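Local coordinates for response regulator receiver protein (PDB 5TE9) that probably acts as a phosphorylation-controlled switch in two-component signalling, taking a phosphoryl group on an aspartate of its CheY-like receiver domain, at residues A68-L73 with P96-I101; L76-P81 with V103-T108. All blocks are in the same frame, centred on the assembly; numbering follows the deposited sequence.

Interaction 1. Residues A68-L73 with P96-I101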
ATOM      1  N   ALA A  68     -14.509  20.717  -5.643  1.00 73.77           N
ATOM      2  CA  ALA A  68     -13.655  19.555  -5.807  1.00 68.63           C
ATOM      3  C   ALA A  68     -12.284  19.825  -5.196  1.00 63.86           C
ATOM      4  O   ALA A  68     -11.808  20.960  -5.199  1.00 66.81           O
ATOM      5  CB  ALA A  68     -13.493  19.200  -7.284  1.00 65.24           C
ATOM      6  N   PRO A  69     -11.633  18.799  -4.659  1.00 58.64           N
ATOM      7  CA  PRO A  69     -10.231  18.940  -4.262  1.00 58.15           C
ATOM      8  C   PRO A  69      -9.327  18.728  -5.462  1.00 54.08           C
ATOM      9  O   PRO A  69      -9.635  17.947  -6.360  1.00 47.66           O
ATOM     10  CB  PRO A  69     -10.044  17.816  -3.230  1.00 56.69           C
ATOM     11  CG  PRO A  69     -11.328  16.998  -3.263  1.00 57.55           C
ATOM     12  CD  PRO A  69     -12.123  17.435  -4.443  1.00 58.73           C
ATOM     13  N   ARG A  70      -8.210  19.452  -5.482  1.00 59.79           N
ATOM     14  CA  ARG A  70      -7.178  19.180  -6.471  1.00 61.38           C
ATOM     15  C   ARG A  70      -6.735  17.732  -6.344  1.00 53.97           C
ATOM     16  O   ARG A  70      -6.409  17.286  -5.239  1.00 58.48           O
ATOM     17  CB  ARG A  70      -5.968  20.086  -6.267  1.00 74.78           C
ATOM     18  CG  ARG A  70      -6.224  21.556  -6.476  1.00 93.77           C
ATOM     19  CD  ARG A  70      -4.922  22.336  -6.349  1.00103.94           C
ATOM     20  NE  ARG A  70      -3.804  21.666  -7.017  1.00101.50           N
ATOM     21  CZ  ARG A  70      -3.636  21.616  -8.337  1.00 94.28           C
ATOM     22  NH1 ARG A  70      -4.524  22.183  -9.149  1.00 92.04           N
ATOM     23  NH2 ARG A  70      -2.580  20.992  -8.847  1.00 88.87           N
ATOM     24  N   PRO A  71      -6.726  16.958  -7.423  1.00 44.66           N
ATOM     25  CA  PRO A  71      -6.147  15.621  -7.362  1.00 37.59           C
ATOM     26  C   PRO A  71      -4.628  15.685  -7.364  1.00 49.29           C
ATOM     27  O   PRO A  71      -4.022  16.640  -7.854  1.00 50.48           O
ATOM     28  CB  PRO A  71      -6.674  14.942  -8.633  1.00 36.71           C
ATOM     29  CG  PRO A  71      -6.832  16.064  -9.583  1.00 44.56           C
ATOM     30  CD  PRO A  71      -7.269  17.266  -8.756  1.00 45.71           C
ATOM     31  N   GLY A  72      -4.019  14.654  -6.768  1.00 45.80           N
ATOM     32  CA  GLY A  72      -2.582  14.481  -6.775  1.00 34.60           C
ATOM     33  C   GLY A  72      -2.200  13.420  -7.782  1.00 38.83           C
ATOM     34  O   GLY A  72      -1.028  13.264  -8.137  1.00 38.60           O
ATOM     35  N   LEU A  73      -3.204  12.698  -8.271  1.00 35.55           N
ATOM     36  CA  LEU A  73      -3.007  11.727  -9.336  1.00 36.34           C
ATOM     37  C   LEU A  73      -4.264  11.685 -10.192  1.00 39.72           C
ATOM     38  O   LEU A  73      -5.380  11.626  -9.660  1.00 43.02           O
ATOM     39  CB  LEU A  73      -2.699  10.330  -8.782  1.00 31.86           C
ATOM     40  CG  LEU A  73      -2.654   9.251  -9.865  1.00 35.40           C
ATOM     41  CD1 LEU A  73      -1.480   9.479 -10.880  1.00 34.48           C
ATOM     42  CD2 LEU A  73      -2.564   7.865  -9.235  1.00 28.76           C
ATOM     43  N   PRO A  96      -0.969  26.126 -16.681  1.00100.07           N
ATOM     44  CA  PRO A  96       0.273  26.132 -15.893  1.00102.76           C
ATOM     45  C   PRO A  96       0.137  25.465 -14.534  1.00 96.84           C
ATOM     46  O   PRO A  96       1.155  25.097 -13.941  1.00 97.18           O
ATOM     47  CB  PRO A  96       0.597  27.628 -15.756  1.00114.51           C
ATOM     48  CG  PRO A  96      -0.709  28.324 -15.972  1.00117.44           C
ATOM     49  CD  PRO A  96      -1.431  27.490 -16.988  1.00111.24           C
ATOM     50  N   ASP A  97      -1.082  25.290 -14.027  1.00 91.81           N
ATOM     51  CA  ASP A  97      -1.296  24.624 -12.751  1.00 89.78           C
ATOM     52  C   ASP A  97      -1.606  23.141 -12.923  1.00 86.49           C
ATOM     53  O   ASP A  97      -0.936  22.296 -12.320  1.00 86.13           O
ATOM     54  CB  ASP A  97      -2.420  25.327 -11.981  1.00 94.28           C
ATOM     55  CG  ASP A  97      -2.075  26.770 -11.636  1.00106.54           C
ATOM     56  OD1 ASP A  97      -0.867  27.086 -11.549  1.00109.05           O
ATOM     57  OD2 ASP A  97      -3.008  27.589 -11.455  1.00113.21           O
ATOM     58  N   LEU A  98      -2.596  22.808 -13.760  1.00 81.40           N
ATOM     59  CA  LEU A  98      -2.992  21.416 -13.948  1.00 72.76           C
ATOM     60  C   LEU A  98      -1.905  20.578 -14.599  1.00 69.09           C
ATOM     61  O   LEU A  98      -1.941  19.345 -14.485  1.00 65.07           O
ATOM     62  CB  LEU A  98      -4.254  21.340 -14.797  1.00 63.43           C
ATOM     63  CG  LEU A  98      -5.408  22.150 -14.231  1.00 70.74           C
ATOM     64  CD1 LEU A  98      -6.559  22.225 -15.233  1.00 68.36           C
ATOM     65  CD2 LEU A  98      -5.854  21.545 -12.907  1.00 63.93           C
ATOM     66  N   MET A  99      -0.949  21.213 -15.281  1.00 71.12           N
ATOM     67  CA  MET A  99       0.084  20.452 -15.972  1.00 68.15           C
ATOM     68  C   MET A  99       0.979  19.708 -14.996  1.00 61.03           C
ATOM     69  O   MET A  99       1.542  18.670 -15.348  1.00 58.34           O
ATOM     70  CB  MET A  99       0.923  21.376 -16.850  1.00 70.53           C
ATOM     71  CG  MET A  99       1.867  22.280 -16.078  1.00 73.74           C
ATOM     72  SD  MET A  99       2.954  23.185 -17.191  1.00 80.88           S
ATOM     73  CE  MET A  99       3.866  24.230 -16.056  1.00 87.09           C
ATOM     74  N   LYS A 100       1.113  20.208 -13.772  1.00 62.72           N
ATOM     75  CA  LYS A 100       2.024  19.591 -12.824  1.00 61.83           C
ATOM     76  C   LYS A 100       1.493  18.283 -12.260  1.00 61.68           C
ATOM     77  O   LYS A 100       2.269  17.535 -11.658  1.00 64.55           O
ATOM     78  CB  LYS A 100       2.327  20.570 -11.689  1.00 69.37           C
ATOM     79  N   ILE A 101       0.217  17.977 -12.469  1.00 55.65           N
ATOM     80  CA  ILE A 101      -0.426  16.840 -11.812  1.00 49.00           C
ATOM     81  C   ILE A 101      -0.049  15.552 -12.543  1.00 48.22           C
ATOM     82  O   ILE A 101      -0.164  15.491 -13.779  1.00 48.45           O
ATOM     83  CB  ILE A 101      -1.939  17.014 -11.785  1.00 48.04           C
ATOM     84  CG1 ILE A 101      -2.331  18.277 -11.028  1.00 51.90           C
ATOM     85  CG2 ILE A 101      -2.599  15.797 -11.147  1.00 48.36           C
ATOM     86  CD1 ILE A 101      -3.808  18.574 -11.154  1.00 52.99           C
TER
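At the N-terminal ends of two neighbouring inner strands of the parallel sheet, Ile101 leads into strand 103-107 and packs against Arg70 and Pro71 at the start of strand 71-76. Its side chain points at residues 68-73 and makes most of the contact from its side. Ile101 CG2 lies 3.7 Å from Pro71 O and also reaches the backbone of Gly72. Ile101 CD1 extends to the proline ring, 4.2 Å from Pro71 CG. CG1 sits anti to the carbonyl carbon (chi1 -60°), which carries CD1 toward Arg70.

The contact lies within a beta-alpha-beta crossover: 68-73 opens its first strand, and 96-101 belongs to the loop from helix 85-94 back to strand 103-107, beside strand 71-76. A short 3-10 turn at residues 98-100 lies within the return loop. There Ile101 N donates to Leu98 O at 3.3 Å.

Arg70 lies over the outer side of this joint. A bend at chi3 (42°) brings its guanidinium back over Ile101, with Arg70 NH2 3.5 Å from Ile101 CG1. The group meets the isoleucine obliquely. Leu98 CD2 instead comes to the guanidinium edge, near its plane, 4.0 Å from Arg70 NH1. Asp97 has the opposite charge, but its OD2 remains 6.1 Å from Arg70 NH1, too far for a salt bridge. Further in, Leu59 of helix 52-60 touches both Pro71 and Leu98.

Interaction 2. Residues L76-P81 with V103-T108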
ATOM      1  N   LEU A  76      -6.437   8.305 -16.502  1.00 37.00           N
ATOM      2  CA  LEU A  76      -7.167   8.839 -17.644  1.00 39.52           C
ATOM      3  C   LEU A  76      -7.295   7.780 -18.729  1.00 42.49           C
ATOM      4  O   LEU A  76      -6.296   7.346 -19.312  1.00 45.82           O
ATOM      5  CB  LEU A  76      -6.472  10.096 -18.192  1.00 44.68           C
ATOM      6  CG  LEU A  76      -7.076  10.765 -19.435  1.00 47.55           C
ATOM      7  CD1 LEU A  76      -8.522  11.178 -19.204  1.00 44.77           C
ATOM      8  CD2 LEU A  76      -6.260  11.972 -19.840  1.00 45.49           C
ATOM      9  N   ASP A  77      -8.526   7.374 -19.000  1.00 42.64           N
ATOM     10  CA  ASP A  77      -8.838   6.605 -20.187  1.00 45.49           C
ATOM     11  C   ASP A  77      -8.843   7.540 -21.391  1.00 61.69           C
ATOM     12  O   ASP A  77      -8.980   8.758 -21.264  1.00 61.31           O
ATOM     13  CB  ASP A  77     -10.192   5.916 -20.010  1.00 54.49           C
ATOM     14  CG  ASP A  77     -10.479   4.859 -21.065  1.00 60.45           C
ATOM     15  OD1 ASP A  77     -10.232   5.087 -22.256  1.00 66.58           O
ATOM     16  OD2 ASP A  77     -10.981   3.788 -20.691  1.00 64.10           O
ATOM     17  N   LEU A  78      -8.656   6.958 -22.572  1.00 69.44           N
ATOM     18  CA  LEU A  78      -8.727   7.716 -23.811  1.00 78.39           C
ATOM     19  C   LEU A  78     -10.104   7.650 -24.461  1.00 80.94           C
ATOM     20  O   LEU A  78     -10.535   8.625 -25.089  1.00 79.86           O
ATOM     21  CB  LEU A  78      -7.667   7.198 -24.780  1.00 88.03           C
ATOM     22  CG  LEU A  78      -6.247   7.142 -24.220  1.00 86.51           C
ATOM     23  CD1 LEU A  78      -5.352   6.318 -25.145  1.00 90.82           C
ATOM     24  CD2 LEU A  78      -5.699   8.556 -24.050  1.00 84.71           C
ATOM     25  N   ASN A  79     -10.801   6.521 -24.319  1.00 85.20           N
ATOM     26  CA  ASN A  79     -12.175   6.360 -24.787  1.00 89.58           C
ATOM     27  C   ASN A  79     -13.151   7.090 -23.872  1.00 86.43           C
ATOM     28  O   ASN A  79     -13.709   6.478 -22.955  1.00 93.09           O
ATOM     29  CB  ASN A  79     -12.544   4.869 -24.854  1.00 88.56           C
ATOM     30  CG  ASN A  79     -13.917   4.611 -25.500  1.00 86.75           C
ATOM     31  OD1 ASN A  79     -14.806   5.463 -25.499  1.00 87.98           O
ATOM     32  ND2 ASN A  79     -14.082   3.413 -26.052  1.00 82.09           N
ATOM     33  N   LEU A  80     -13.393   8.376 -24.120  1.00 79.96           N
ATOM     34  CA  LEU A  80     -14.334   9.133 -23.312  1.00 73.09           C
ATOM     35  C   LEU A  80     -15.408   9.773 -24.187  1.00 76.30           C
ATOM     36  O   LEU A  80     -15.078  10.439 -25.180  1.00 75.51           O
ATOM     37  CB  LEU A  80     -13.616  10.211 -22.501  1.00 65.04           C
ATOM     38  CG  LEU A  80     -12.619   9.765 -21.428  1.00 57.48           C
ATOM     39  CD1 LEU A  80     -12.014  10.978 -20.777  1.00 51.60           C
ATOM     40  CD2 LEU A  80     -13.310   8.907 -20.383  1.00 51.18           C
ATOM     41  N   PRO A  81     -16.689   9.617 -23.849  1.00 66.19           N
ATOM     42  CA  PRO A  81     -17.736  10.338 -24.568  1.00 70.90           C
ATOM     43  C   PRO A  81     -17.673  11.831 -24.277  1.00 72.56           C
ATOM     44  O   PRO A  81     -17.033  12.277 -23.324  1.00 67.66           O
ATOM     45  CB  PRO A  81     -19.034   9.721 -24.022  1.00 76.61           C
ATOM     46  CG  PRO A  81     -18.606   8.577 -23.111  1.00 67.70           C
ATOM     47  CD  PRO A  81     -17.230   8.898 -22.679  1.00 63.71           C
ATOM     48  N   VAL A 103      -0.231  12.123 -14.392  1.00 38.54           N
ATOM     49  CA  VAL A 103      -1.250  11.527 -15.248  1.00 43.31           C
ATOM     50  C   VAL A 103      -0.787  10.138 -15.655  1.00 45.75           C
ATOM     51  O   VAL A 103       0.339   9.963 -16.143  1.00 47.82           O
ATOM     52  CB  VAL A 103      -1.528  12.382 -16.501  1.00 38.65           C
ATOM     53  CG1 VAL A 103      -2.723  11.825 -17.296  1.00 37.54           C
ATOM     54  CG2 VAL A 103      -1.755  13.823 -16.126  1.00 44.67           C
ATOM     55  N   VAL A 104      -1.655   9.155 -15.445  1.00 42.45           N
ATOM     56  CA  VAL A 104      -1.478   7.805 -15.953  1.00 39.58           C
ATOM     57  C   VAL A 104      -2.545   7.586 -17.013  1.00 40.76           C
ATOM     58  O   VAL A 104      -3.730   7.827 -16.758  1.00 43.08           O
ATOM     59  CB  VAL A 104      -1.596   6.767 -14.826  1.00 40.14           C
ATOM     60  CG1 VAL A 104      -1.833   5.382 -15.396  1.00 40.41           C
ATOM     61  CG2 VAL A 104      -0.358   6.799 -13.951  1.00 45.52           C
ATOM     62  N   VAL A 105      -2.132   7.154 -18.196  1.00 38.38           N
ATOM     63  CA  VAL A 105      -3.047   6.907 -19.305  1.00 34.65           C
ATOM     64  C   VAL A 105      -3.376   5.427 -19.331  1.00 36.95           C
ATOM     65  O   VAL A 105      -2.477   4.583 -19.249  1.00 53.87           O
ATOM     66  CB  VAL A 105      -2.435   7.357 -20.643  1.00 42.33           C
ATOM     67  CG1 VAL A 105      -3.314   6.915 -21.814  1.00 40.00           C
ATOM     68  CG2 VAL A 105      -2.228   8.864 -20.650  1.00 39.22           C
ATOM     69  N   LEU A 106      -4.656   5.110 -19.426  1.00 38.28           N
ATOM     70  CA  LEU A 106      -5.088   3.729 -19.497  1.00 39.53           C
ATOM     71  C   LEU A 106      -5.012   3.236 -20.930  1.00 44.18           C
ATOM     72  O   LEU A 106      -5.523   3.884 -21.846  1.00 49.26           O
ATOM     73  CB  LEU A 106      -6.514   3.597 -18.988  1.00 42.61           C
ATOM     74  CG  LEU A 106      -6.700   4.017 -17.545  1.00 40.37           C
ATOM     75  CD1 LEU A 106      -8.127   3.724 -17.101  1.00 37.66           C
ATOM     76  CD2 LEU A 106      -5.689   3.251 -16.726  1.00 39.03           C
ATOM     77  N   THR A 107      -4.378   2.093 -21.120  1.00 43.02           N
ATOM     78  CA  THR A 107      -4.380   1.404 -22.396  1.00 43.77           C
ATOM     79  C   THR A 107      -5.220   0.149 -22.260  1.00 50.12           C
ATOM     80  O   THR A 107      -5.460  -0.335 -21.156  1.00 55.01           O
ATOM     81  CB  THR A 107      -2.958   1.049 -22.829  1.00 49.77           C
ATOM     82  OG1 THR A 107      -2.382   0.144 -21.875  1.00 53.91           O
ATOM     83  CG2 THR A 107      -2.110   2.308 -22.900  1.00 48.26           C
ATOM     84  N   THR A 108      -5.684  -0.372 -23.385  1.00 55.34           N
ATOM     85  CA  THR A 108      -6.557  -1.532 -23.316  1.00 57.43           C
ATOM     86  C   THR A 108      -5.800  -2.842 -23.461  1.00 61.41           C
ATOM     87  O   THR A 108      -6.397  -3.908 -23.280  1.00 69.17           O
ATOM     88  CB  THR A 108      -7.655  -1.444 -24.387  1.00 60.75           C
ATOM     89  OG1 THR A 108      -7.070  -1.523 -25.690  1.00 66.39           O
ATOM     90  CG2 THR A 108      -8.410  -0.135 -24.267  1.00 58.37           C
TER
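Leu76 meets strand 103-107 through its backbone, as one parallel bridge with Val105. Leu76 N donates to Val104 O at 2.8 Å, almost in line with the C=O bond (173°). Leu76 O accepts from Leu106 N, also at 2.8 Å. That donor stands 37° out of the carbonyl plane. Val105 CA adds a CA-H...O contact to Leu76 O at 3.3 Å.

Past the bridge, the side chains take over. Leu78 crosses Val105 at about a right angle, Leu78 CD2 lying 3.7 Å from Val105 CG1. Leu106 CD1 comes within 4.2 Å of Asp77 CB, so the strand touches the aspartate through carbon.

The carboxylate of Asp77 belongs to the next shell. Asp77 OD1 accepts from Asn79 N at 2.6 Å, closing an Asx turn. OD2 forms a salt bridge with Lys129 and lies close to the like-charged Glu24. Leu89 of helix 85-94 packs on Val105.

Asp77 is the predicted phosphorylation site of this receiver domain, and it carries no phosphoryl group here. The backbone bonds of Leu76 and the carbon contacts of Asp77 and Leu78 fix the chain beside strand 103-107, while a turn and a lysine meet the carboxylate.

In the fold
Both interactions reach the same pair of neighbouring strands, interaction 1 at the loop entering 103-107 and interaction 2 at the loop leaving 71-76, with centres about 17 Å apart. Interaction 1 lies where the strands begin and is partly buried, with Arg70 and Asp97 exposed. Its contacts are van der Waals, between an isoleucine, a proline and the guanidinium group of an arginine. Interaction 2 lies toward the C-terminal ends, is buried, and adds paired backbone hydrogen bonds to its apolar contacts. It also leads into the predicted phosphorylation site, whereas interaction 1 sits at the other end of the strands. The two touch where Leu73 CD1 packs 4.2 Å from Val104 CG2.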